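Local coordinates for competence protein PILN (Thermus thermophilus, PDB 4BHQ) that probably helps assemble the inner-membrane platform that initiates type IV pilus biogenesis, with a periplasmic domain of the kind that dimerizes, at residues 70-75 with 115-120; 123-126 with 132-135; 138-141 with 146-149; 95-100 with 150-155. One frame throughout, in Å; residues are numbered along the deposited sequence.

Interaction 1: residues 70-75 with 115-120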
loop_
_atom_site.group_PDB
_atom_site.type_symbol
_atom_site.label_atom_id
_atom_site.label_comp_id
_atom_site.label_asym_id
_atom_site.label_seq_id
_atom_site.Cartn_x
_atom_site.Cartn_y
_atom_site.Cartn_z
ATOM N N ARG A 70 -14.249 -5.642 5.592
ATOM C CA ARG A 70 -14.098 -6.389 4.355
ATOM C C ARG A 70 -12.893 -6.027 3.464
ATOM O O ARG A 70 -12.234 -5.009 3.661
ATOM C CB ARG A 70 -15.400 -6.362 3.586
ATOM C CG ARG A 70 -15.693 -5.089 2.859
ATOM C CD ARG A 70 -16.959 -5.389 2.031
ATOM N NE ARG A 70 -18.171 -5.055 2.772
ATOM C CZ ARG A 70 -18.952 -4.012 2.484
ATOM N NH1 ARG A 70 -18.657 -3.221 1.438
ATOM N NH2 ARG A 70 -20.026 -3.758 3.242
ATOM N N LEU A 71 -12.564 -6.916 2.530
ATOM C CA LEU A 71 -11.433 -6.672 1.625
ATOM C C LEU A 71 -11.758 -7.277 0.255
ATOM O O LEU A 71 -11.442 -8.439 0.015
ATOM C CB LEU A 71 -10.170 -7.331 2.222
ATOM C CG LEU A 71 -8.830 -7.060 1.526
ATOM C CD1 LEU A 71 -8.523 -5.569 1.612
ATOM C CD2 LEU A 71 -7.767 -7.895 2.226
ATOM N N GLU A 72 -12.363 -6.521 -0.646
ATOM C CA GLU A 72 -12.844 -7.144 -1.863
ATOM C C GLU A 72 -11.734 -7.420 -2.881
ATOM O O GLU A 72 -11.912 -8.242 -3.765
ATOM C CB GLU A 72 -14.037 -6.357 -2.486
ATOM C CG GLU A 72 -13.739 -4.896 -2.858
ATOM C CD GLU A 72 -14.882 -4.269 -3.697
ATOM O OE1 GLU A 72 -16.045 -4.754 -3.572
ATOM O OE2 GLU A 72 -14.610 -3.368 -4.537
ATOM N N VAL A 73 -10.637 -6.696 -2.754
ATOM C CA VAL A 73 -9.391 -6.925 -3.486
ATOM C C VAL A 73 -8.212 -7.033 -2.523
ATOM O O VAL A 73 -7.905 -6.095 -1.740
ATOM C CB VAL A 73 -9.120 -5.827 -4.510
ATOM C CG1 VAL A 73 -7.724 -6.005 -5.123
ATOM C CG2 VAL A 73 -10.191 -5.900 -5.629
ATOM N N ALA A 74 -7.563 -8.186 -2.536
ATOM C CA ALA A 74 -6.353 -8.369 -1.697
ATOM C C ALA A 74 -5.128 -8.416 -2.561
ATOM O O ALA A 74 -5.080 -9.168 -3.562
ATOM C CB ALA A 74 -6.503 -9.649 -0.885
ATOM N N LEU A 75 -4.090 -7.662 -2.188
ATOM C CA LEU A 75 -2.870 -7.717 -2.970
ATOM C C LEU A 75 -1.934 -8.805 -2.423
ATOM O O LEU A 75 -1.849 -9.011 -1.224
ATOM C CB LEU A 75 -2.222 -6.304 -3.049
ATOM C CG LEU A 75 -3.216 -5.247 -3.655
ATOM C CD1 LEU A 75 -2.669 -3.859 -3.533
ATOM C CD2 LEU A 75 -3.381 -5.565 -5.158
ATOM N N ARG A 115 -15.926 -10.537 -9.997
ATOM C CA ARG A 115 -15.629 -9.841 -11.298
ATOM C C ARG A 115 -15.856 -8.332 -11.118
ATOM O O ARG A 115 -15.092 -7.491 -11.600
ATOM C CB ARG A 115 -16.487 -10.403 -12.509
ATOM C CG ARG A 115 -18.023 -10.566 -12.286
ATOM C CD ARG A 115 -19.163 -10.588 -13.511
ATOM N NE ARG A 115 -19.462 -9.164 -14.062
ATOM C CZ ARG A 115 -20.406 -8.259 -13.709
ATOM N NH1 ARG A 115 -21.451 -8.321 -12.800
ATOM N NH2 ARG A 115 -20.223 -7.148 -14.313
ATOM N N GLU A 116 -16.929 -8.002 -10.398
ATOM C CA GLU A 116 -17.333 -6.584 -10.198
ATOM C C GLU A 116 -16.259 -5.844 -9.310
ATOM O O GLU A 116 -15.939 -4.700 -9.569
ATOM C CB GLU A 116 -18.736 -6.591 -9.488
ATOM C CG GLU A 116 -19.881 -7.142 -10.433
ATOM C CD GLU A 116 -20.079 -8.702 -10.329
ATOM O OE1 GLU A 116 -19.304 -9.434 -9.654
ATOM O OE2 GLU A 116 -21.055 -9.254 -10.933
ATOM N N ALA A 117 -15.702 -6.514 -8.304
ATOM C CA ALA A 117 -14.615 -5.895 -7.471
ATOM C C ALA A 117 -13.383 -5.610 -8.325
ATOM O O ALA A 117 -12.755 -4.574 -8.224
ATOM C CB ALA A 117 -14.256 -6.870 -6.379
ATOM N N LEU A 118 -13.073 -6.549 -9.234
ATOM C CA LEU A 118 -11.916 -6.373 -10.154
ATOM C C LEU A 118 -12.147 -5.169 -11.087
ATOM O O LEU A 118 -11.266 -4.314 -11.280
ATOM C CB LEU A 118 -11.713 -7.667 -10.980
ATOM C CG LEU A 118 -10.607 -7.570 -12.042
ATOM C CD1 LEU A 118 -9.278 -7.136 -11.413
ATOM C CD2 LEU A 118 -10.510 -8.942 -12.703
ATOM N N VAL A 119 -13.339 -5.099 -11.654
ATOM C CA VAL A 119 -13.668 -3.954 -12.528
ATOM C C VAL A 119 -13.605 -2.614 -11.783
ATOM O O VAL A 119 -13.038 -1.647 -12.290
ATOM C CB VAL A 119 -15.094 -4.139 -13.161
ATOM C CG1 VAL A 119 -15.520 -2.888 -13.845
ATOM C CG2 VAL A 119 -15.078 -5.304 -14.138
ATOM N N ARG A 120 -14.158 -2.556 -10.582
ATOM C CA ARG A 120 -14.004 -1.310 -9.750
ATOM C C ARG A 120 -12.545 -0.936 -9.474
ATOM O O ARG A 120 -12.183 0.238 -9.501
ATOM C CB ARG A 120 -14.723 -1.460 -8.410
ATOM C CG ARG A 120 -16.266 -1.534 -8.540
ATOM C CD ARG A 120 -16.995 -1.443 -7.176
ATOM N NE ARG A 120 -16.835 -2.657 -6.357
ATOM C CZ ARG A 120 -17.730 -3.657 -6.349
ATOM N NH1 ARG A 120 -18.834 -3.601 -7.093
ATOM N NH2 ARG A 120 -17.555 -4.724 -5.594
HETATM O O HOH W 1 -12.212 -3.095 -5.754
#
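Glu72 and Arg120 meet at about a right angle, with their charged ends turned so that carboxylate and guanidinium lie nearly coplanar, 22° apart. The grip is side-on and twofold. NE donates to OE2 of Glu72, 3.0 Å away, almost exactly within the guanidinium plane and onto the syn lone pair, while NH2 of Arg120 reaches OE1 of Glu72 at 2.5 Å, this oxygen being tilted somewhat out of the plane. A bond to each oxygen fixes the rotation of both groups, which a single bond would not do. Arg120 gets into position by bending at chi3 (-72°), which folds its guanidinium back beside its own helix, one face over the carbonyl oxygen of Glu116. Glu72 projects with an extended chain beyond CG. Its OE2 has a further partner: a water gives one hydrogen to it and the other to Ala117 O, at 2.9 Å, so the carboxylate is also tied to the helix backbone.

The methyl of Ala117 lies against the Glu72 chain, its CB 3.8 Å from Glu72 CD; a side chain this small lets the incoming segment approach the helix. Val73 adds an apolar contact, CG2 4.2 Å from Ala117 CB, and its branched side chain suits a buried strand start that also touches Ala112 and Phe149. Glu72 is backbone-bonded to Leu113. Helix 115-124 thus lies against an antiparallel sheet beside the start of strand 73-82, outermost within this chain, consistent with a circularly permuted ferredoxin-like fold.

Interaction 2: residues 123-126 with 132-135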
loop_
_atom_site.group_PDB
_atom_site.type_symbol
_atom_site.label_atom_id
_atom_site.label_comp_id
_atom_site.label_asym_id
_atom_site.label_seq_id
_atom_site.Cartn_x
_atom_site.Cartn_y
_atom_site.Cartn_z
ATOM N N ARG A 123 -11.020 0.379 -12.747
ATOM C CA ARG A 123 -11.570 1.728 -13.121
ATOM C C ARG A 123 -11.030 2.818 -12.209
ATOM O O ARG A 123 -10.869 3.939 -12.651
ATOM C CB ARG A 123 -13.119 1.748 -13.068
ATOM C CG ARG A 123 -13.729 1.022 -14.276
ATOM C CD ARG A 123 -15.266 1.176 -14.321
ATOM N NE ARG A 123 -15.923 0.374 -15.377
ATOM C CZ ARG A 123 -17.177 -0.117 -15.305
ATOM N NH1 ARG A 123 -17.960 0.116 -14.246
ATOM N NH2 ARG A 123 -17.668 -0.854 -16.302
ATOM N N ALA A 124 -10.760 2.490 -10.924
ATOM C CA ALA A 124 -10.171 3.524 -10.019
ATOM C C ALA A 124 -8.935 4.103 -10.628
ATOM O O ALA A 124 -8.604 5.267 -10.404
ATOM C CB ALA A 124 -9.822 2.926 -8.622
ATOM N N PHE A 125 -8.159 3.278 -11.364
ATOM C CA PHE A 125 -6.899 3.809 -11.887
ATOM C C PHE A 125 -7.020 4.416 -13.303
ATOM O O PHE A 125 -6.036 4.821 -13.889
ATOM C CB PHE A 125 -5.820 2.705 -11.838
ATOM C CG PHE A 125 -5.426 2.370 -10.417
ATOM C CD1 PHE A 125 -4.524 3.169 -9.731
ATOM C CD2 PHE A 125 -6.080 1.327 -9.721
ATOM C CE1 PHE A 125 -4.174 2.859 -8.397
ATOM C CE2 PHE A 125 -5.742 1.030 -8.418
ATOM C CZ PHE A 125 -4.820 1.800 -7.731
ATOM N N GLU A 126 -8.231 4.457 -13.838
ATOM C CA GLU A 126 -8.434 5.038 -15.161
ATOM C C GLU A 126 -9.042 6.424 -15.103
ATOM O O GLU A 126 -8.880 7.187 -16.020
ATOM C CB GLU A 126 -9.346 4.126 -15.981
ATOM C CG GLU A 126 -8.584 2.985 -16.563
ATOM C CD GLU A 126 -9.434 2.130 -17.475
ATOM O OE1 GLU A 126 -10.702 2.284 -17.471
ATOM O OE2 GLU A 126 -8.788 1.301 -18.206
ATOM N N GLY A 132 -2.456 5.592 -14.659
ATOM C CA GLY A 132 -2.928 4.765 -15.751
ATOM C C GLY A 132 -2.834 3.336 -15.241
ATOM O O GLY A 132 -2.131 3.059 -14.247
ATOM N N ILE A 133 -3.520 2.427 -15.906
ATOM C CA ILE A 133 -3.424 1.007 -15.542
ATOM C C ILE A 133 -3.331 0.170 -16.823
ATOM O O ILE A 133 -4.032 0.458 -17.819
ATOM C CB ILE A 133 -4.594 0.603 -14.633
ATOM C CG1 ILE A 133 -4.432 -0.857 -14.178
ATOM C CG2 ILE A 133 -5.946 0.848 -15.328
ATOM C CD1 ILE A 133 -5.282 -1.289 -12.989
ATOM N N GLU A 134 -2.463 -0.830 -16.822
ATOM C CA GLU A 134 -2.529 -1.862 -17.859
ATOM C C GLU A 134 -2.903 -3.171 -17.239
ATOM O O GLU A 134 -2.102 -3.763 -16.501
ATOM C CB GLU A 134 -1.208 -1.948 -18.645
ATOM C CG GLU A 134 -1.273 -3.086 -19.651
ATOM C CD GLU A 134 -0.357 -2.891 -20.859
ATOM O OE1 GLU A 134 0.845 -3.239 -20.759
ATOM O OE2 GLU A 134 -0.882 -2.418 -21.904
ATOM N N PHE A 135 -4.147 -3.592 -17.492
ATOM C CA PHE A 135 -4.686 -4.868 -17.012
ATOM C C PHE A 135 -4.110 -6.028 -17.807
ATOM O O PHE A 135 -4.379 -6.122 -19.004
ATOM C CB PHE A 135 -6.208 -4.780 -17.112
ATOM C CG PHE A 135 -6.923 -6.102 -16.782
ATOM C CD1 PHE A 135 -6.709 -6.734 -15.579
ATOM C CD2 PHE A 135 -7.768 -6.708 -17.741
ATOM C CE1 PHE A 135 -7.377 -7.898 -15.270
ATOM C CE2 PHE A 135 -8.411 -7.889 -17.451
ATOM C CZ PHE A 135 -8.217 -8.486 -16.198
HETATM O O HOH W 2 -6.141 0.825 -19.166
#
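Phe125 and Ile133 form an apolar contact where the chain leaves helix 115-124 and returns as strand 131-141, an outermost strand of the sheet within this chain. The touching is done near the backbones: CB of Phe125 lies 3.7 Å from CB of Ile133, and the phenyl ring leads away from the strand. Ile133 turns its CB toward the helix end, where CB and CG2 touch Phe125 CB. CG1 runs opposite the backbone N (chi1 -176°), leaving CG2 also to meet CG of Glu126 at 3.6 Å, the two side chains crossing at about a right angle. A beta-branched residue suits this place, being comfortable in a strand and wide enough to touch both partners.

Helix, short turn and strand together make an alpha-beta unit, in which the helix packs over the sheet that its following strand joins. CA of Gly132 lies 3.6 Å from Phe125 O. The chain beyond the helix is steadied by Glu126 N, which bonds to Arg123 O at 2.9 Å.

The polar link runs through a water. It donates to OE2 of Glu126, 2.9 Å away, and also to Ile133 O, bridging the exposed carboxylate to the strand backbone; glutamate has the length for this while its CG serves as an apolar surface. On the sheet, Ile133 continues onto Ala151 and Val153, and on the helix onto Ile122. The ring of Phe125 meets Phe121 of its own chain and, with planes about 25° apart, Phe60 of the second subunit.

Interaction 3: residues 138-141 with 146-149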
loop_
_atom_site.group_PDB
_atom_site.type_symbol
_atom_site.label_atom_id
_atom_site.label_comp_id
_atom_site.label_asym_id
_atom_site.label_seq_id
_atom_site.Cartn_x
_atom_site.Cartn_y
_atom_site.Cartn_z
ATOM N N ALA A 138 -6.727 -11.991 -15.730
ATOM C CA ALA A 138 -7.393 -12.521 -14.545
ATOM C C ALA A 138 -7.824 -13.919 -14.830
ATOM O O ALA A 138 -8.051 -14.285 -15.958
ATOM C CB ALA A 138 -8.640 -11.651 -14.147
ATOM N N SER A 139 -7.900 -14.722 -13.776
ATOM C CA SER A 139 -8.300 -16.086 -13.882
ATOM C C SER A 139 -9.191 -16.460 -12.699
ATOM O O SER A 139 -8.922 -16.070 -11.555
ATOM C CB SER A 139 -7.040 -17.002 -13.958
ATOM O OG SER A 139 -7.440 -18.362 -13.895
ATOM N N LEU A 140 -10.260 -17.197 -12.958
ATOM C CA LEU A 140 -11.091 -17.736 -11.874
ATOM C C LEU A 140 -10.382 -18.926 -11.217
ATOM O O LEU A 140 -10.056 -19.937 -11.869
ATOM C CB LEU A 140 -12.440 -18.194 -12.404
ATOM C CG LEU A 140 -13.424 -18.798 -11.344
ATOM C CD1 LEU A 140 -13.826 -17.864 -10.248
ATOM C CD2 LEU A 140 -14.679 -19.331 -12.006
ATOM N N ASP A 141 -10.114 -18.791 -9.918
ATOM C CA ASP A 141 -9.554 -19.911 -9.146
ATOM C C ASP A 141 -10.730 -20.666 -8.617
ATOM O O ASP A 141 -11.366 -20.235 -7.639
ATOM C CB ASP A 141 -8.733 -19.356 -7.953
ATOM C CG ASP A 141 -8.080 -20.468 -7.122
ATOM O OD1 ASP A 141 -8.533 -21.650 -7.179
ATOM O OD2 ASP A 141 -7.097 -20.140 -6.449
ATOM N N LEU A 146 -12.797 -17.208 -6.440
ATOM C CA LEU A 146 -12.395 -15.787 -6.602
ATOM C C LEU A 146 -11.391 -15.653 -7.749
ATOM O O LEU A 146 -10.878 -16.665 -8.228
ATOM C CB LEU A 146 -11.762 -15.250 -5.314
ATOM C CG LEU A 146 -10.756 -16.085 -4.599
ATOM C CD1 LEU A 146 -9.439 -15.965 -5.362
ATOM C CD2 LEU A 146 -10.639 -15.636 -3.101
ATOM N N TYR A 147 -11.024 -14.430 -8.102
ATOM C CA TYR A 147 -10.166 -14.176 -9.235
ATOM C C TYR A 147 -8.771 -13.792 -8.832
ATOM O O TYR A 147 -8.603 -12.894 -7.987
ATOM C CB TYR A 147 -10.732 -13.036 -10.116
ATOM C CG TYR A 147 -11.971 -13.479 -10.798
ATOM C CD1 TYR A 147 -13.224 -13.343 -10.161
ATOM C CD2 TYR A 147 -11.906 -14.073 -12.077
ATOM C CE1 TYR A 147 -14.407 -13.765 -10.789
ATOM C CE2 TYR A 147 -13.079 -14.534 -12.703
ATOM C CZ TYR A 147 -14.332 -14.384 -12.041
ATOM O OH TYR A 147 -15.489 -14.792 -12.671
ATOM N N THR A 148 -7.766 -14.474 -9.393
ATOM C CA THR A 148 -6.404 -13.896 -9.334
ATOM C C THR A 148 -6.288 -12.936 -10.495
ATOM O O THR A 148 -6.996 -13.077 -11.514
ATOM C CB THR A 148 -5.345 -15.017 -9.422
ATOM O OG1 THR A 148 -5.608 -15.810 -10.577
ATOM C CG2 THR A 148 -5.472 -15.950 -8.203
ATOM N N PHE A 149 -5.428 -11.945 -10.382
ATOM C CA PHE A 149 -5.266 -11.021 -11.465
ATOM C C PHE A 149 -3.889 -10.428 -11.427
ATOM O O PHE A 149 -3.177 -10.483 -10.374
ATOM C CB PHE A 149 -6.361 -9.904 -11.485
ATOM C CG PHE A 149 -6.209 -8.838 -10.373
ATOM C CD1 PHE A 149 -6.741 -9.042 -9.114
ATOM C CD2 PHE A 149 -5.473 -7.651 -10.636
ATOM C CE1 PHE A 149 -6.622 -8.097 -8.079
ATOM C CE2 PHE A 149 -5.349 -6.666 -9.630
ATOM C CZ PHE A 149 -5.953 -6.887 -8.335
#
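Ser139 O is approached by several groups of the facing strand. Thr148 N donates to it at 2.9 Å, arriving nearly along the C=O axis although the hydrogen bond is bent, with an N-H...O angle of 138°, and Tyr147 CA brings a C-H to the same oxygen at 3.2 Å. Thr148 O is treated likewise, receiving the N-H of Ser139 at 2.9 Å and a C-H from CA of Ala138. Ser139 and Thr148 are thus a hydrogen-bonded antiparallel pair. Towards the turn, Asp141 N bonds to Leu146 O at 2.8 Å, a straighter link (162°).

Between these lies the non-hydrogen-bonded pair Leu140 and Tyr147. Leu140 sends CD1 over one face of the tyrosine ring, 4.2 Å from its centroid, a CH-pi contact offset toward the rim. Its CB meets CE2 of Tyr147 at 3.7 Å. The tyrosine ring leans across to its neighbour because chi1 of -69° sets CG beside the backbone N, and its broad flat surface gives the exposed leucine something to lie on. Ala138 and Phe149 form the next such pair, touching through CB atoms; the Phe149 ring leads away from the neighbouring strand, to Phe121. The carboxylate of Asp141 looks to the turn instead, forming a salt bridge with Arg144.

These residues make the turn end of the hairpin of strands 131-141 and 146-156. Ala138 and Phe149 rest on Leu118 of helix 115-124, the Thr148 side chain, on the other face, is about 4 Å from a bound magnesium ion, and strand 146-156 bonds onward to strand 102-112 through Ala112 and Gly110.

Interaction 4: residues 95-100 with 150-155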
loop_
_atom_site.group_PDB
_atom_site.type_symbol
_atom_site.label_atom_id
_atom_site.label_comp_id
_atom_site.label_asym_id
_atom_site.label_seq_id
_atom_site.Cartn_x
_atom_site.Cartn_y
_atom_site.Cartn_z
ATOM N N GLY A 95 1.577 4.699 -26.492
ATOM C CA GLY A 95 0.163 4.792 -26.057
ATOM C C GLY A 95 -0.211 4.070 -24.764
ATOM O O GLY A 95 -1.339 4.159 -24.314
ATOM N N THR A 96 0.740 3.365 -24.148
ATOM C CA THR A 96 0.498 2.747 -22.859
ATOM C C THR A 96 0.083 3.831 -21.828
ATOM O O THR A 96 0.560 4.969 -21.888
ATOM C CB THR A 96 1.720 1.965 -22.354
ATOM O OG1 THR A 96 2.253 1.151 -23.414
ATOM C CG2 THR A 96 1.292 1.044 -21.243
ATOM N N TYR A 97 -0.801 3.463 -20.899
ATOM C CA TYR A 97 -1.246 4.393 -19.864
ATOM C C TYR A 97 -1.780 5.677 -20.512
ATOM O O TYR A 97 -1.540 6.783 -20.000
ATOM C CB TYR A 97 -0.096 4.741 -18.894
ATOM C CG TYR A 97 0.536 3.541 -18.189
ATOM C CD1 TYR A 97 -0.272 2.561 -17.527
ATOM C CD2 TYR A 97 1.883 3.315 -18.297
ATOM C CE1 TYR A 97 0.322 1.426 -16.902
ATOM C CE2 TYR A 97 2.485 2.222 -17.681
ATOM C CZ TYR A 97 1.695 1.296 -16.965
ATOM O OH TYR A 97 2.371 0.268 -16.409
ATOM N N ASP A 98 -2.499 5.510 -21.629
ATOM C CA ASP A 98 -3.138 6.608 -22.388
ATOM C C ASP A 98 -2.184 7.695 -22.722
ATOM O O ASP A 98 -2.566 8.862 -22.690
ATOM C CB ASP A 98 -4.314 7.255 -21.638
ATOM C CG ASP A 98 -5.532 6.338 -21.568
ATOM O OD1 ASP A 98 -5.611 5.319 -22.303
ATOM O OD2 ASP A 98 -6.427 6.632 -20.760
ATOM N N GLY A 99 -0.935 7.341 -22.962
ATOM C CA GLY A 99 0.069 8.332 -23.338
ATOM C C GLY A 99 0.499 9.315 -22.281
ATOM O O GLY A 99 1.274 10.219 -22.562
ATOM N N LYS A 100 0.061 9.128 -21.039
ATOM C CA LYS A 100 0.656 9.869 -19.932
ATOM C C LYS A 100 2.136 9.498 -19.760
ATOM O O LYS A 100 2.534 8.363 -20.054
ATOM C CB LYS A 100 -0.098 9.597 -18.656
ATOM C CG LYS A 100 -1.580 9.773 -18.798
ATOM C CD LYS A 100 -2.286 9.458 -17.504
ATOM C CE LYS A 100 -3.790 9.424 -17.781
ATOM N NZ LYS A 100 -4.590 9.669 -16.556
ATOM N N SER A 150 -3.485 -9.859 -12.548
ATOM C CA SER A 150 -2.276 -9.055 -12.607
ATOM C C SER A 150 -2.444 -7.826 -13.414
ATOM O O SER A 150 -3.212 -7.776 -14.412
ATOM C CB SER A 150 -1.071 -9.899 -13.107
ATOM O OG SER A 150 -1.224 -10.180 -14.480
ATOM N N ALA A 151 -1.744 -6.787 -12.971
ATOM C CA ALA A 151 -1.854 -5.475 -13.577
ATOM C C ALA A 151 -0.594 -4.676 -13.313
ATOM O O ALA A 151 0.128 -4.907 -12.335
ATOM C CB ALA A 151 -3.095 -4.715 -13.034
ATOM N N ARG A 152 -0.359 -3.686 -14.164
ATOM C CA ARG A 152 0.670 -2.665 -13.922
ATOM C C ARG A 152 -0.042 -1.301 -13.778
ATOM O O ARG A 152 -0.908 -1.001 -14.585
ATOM C CB ARG A 152 1.676 -2.644 -15.087
ATOM C CG ARG A 152 2.674 -3.813 -14.967
ATOM C CD ARG A 152 3.597 -3.936 -16.237
ATOM N NE ARG A 152 2.709 -4.131 -17.387
ATOM C CZ ARG A 152 3.064 -4.357 -18.640
ATOM N NH1 ARG A 152 4.351 -4.392 -18.979
ATOM N NH2 ARG A 152 2.102 -4.549 -19.556
ATOM N N VAL A 153 0.333 -0.526 -12.738
ATOM C CA VAL A 153 -0.187 0.840 -12.542
ATOM C C VAL A 153 0.922 1.879 -12.764
ATOM O O VAL A 153 1.983 1.800 -12.132
ATOM C CB VAL A 153 -0.853 1.018 -11.145
ATOM C CG1 VAL A 153 -1.040 2.499 -10.792
ATOM C CG2 VAL A 153 -2.224 0.318 -11.142
ATOM N N GLY A 154 0.665 2.871 -13.633
ATOM C CA GLY A 154 1.664 3.911 -13.866
ATOM C C GLY A 154 1.237 5.192 -13.114
ATOM O O GLY A 154 0.076 5.493 -13.002
ATOM N N VAL A 155 2.230 5.903 -12.555
ATOM C CA VAL A 155 1.987 7.139 -11.834
ATOM C C VAL A 155 2.845 8.264 -12.409
ATOM O O VAL A 155 4.055 8.111 -12.585
ATOM C CB VAL A 155 2.347 6.980 -10.306
ATOM C CG1 VAL A 155 1.720 8.173 -9.519
ATOM C CG2 VAL A 155 1.764 5.641 -9.819
#
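The ring of Tyr97 is held between two layers. Over the centre of one face sits Gly154 CA, 4.1 Å from the centroid, in a CH-pi contact that brings Gly154 N to 3.6 Å from Tyr97 CE1. The opposite face carries the CG2 methyl of Thr96, and at the edge, in plane, lies Arg152 O, 3.6 Å from CE1 of Tyr97. Glycine suits position 154, since with no side chain it lets an aromatic ring lie directly on the strand backbone.

The phenol oxygen passes CB of Arg152 at 3.3 Å and is hydrogen-bonded to Glu105 of strand 102-112. Arg152 crosses the tyrosine at about a right angle and bends at chi3 (-59°), its guanidinium pairing with Glu134. Tyr97, Asp98 and Gly99 all have left-handed backbone angles, forming two consecutive tight turns, closed by Gly99 N to Thr96 O and Lys100 N to Tyr97 O (both 3.0 Å). Gly95, with positive phi, ends the preceding helix in a Schellman motif.

The loop between helix 85-93 and strand 102-112 is thereby laid against central strand 146-156, while Val153 and Val155 point the other way, to Phe125 and to Phe60 and Tyr56 of the second subunit.

In the fold
All four contacts gather on one antiparallel sheet. Interactions 1 and 2 share helix 115-124, about 13 Å apart between centres, and meet where Leu118 CD2 comes 4.2 Å from Phe135 CE1. The same Leu118 reaches interaction 3, touching Ala138 and Phe149. Interactions 3 and 4 occupy the two ends of strand 146-156, about 21 Å apart between centres, whereas 2 and 4, about 7 Å apart, are joined by Gly132 O and Gly154 N, probably hydrogen-bonded at 2.9 Å. Of the four, interaction 3 comes nearest the magnesium ion, with the Thr148 side chain about 4 Å from it. Interactions 1, 2 and 4 each touch the second subunit, consistent with a dimerization domain.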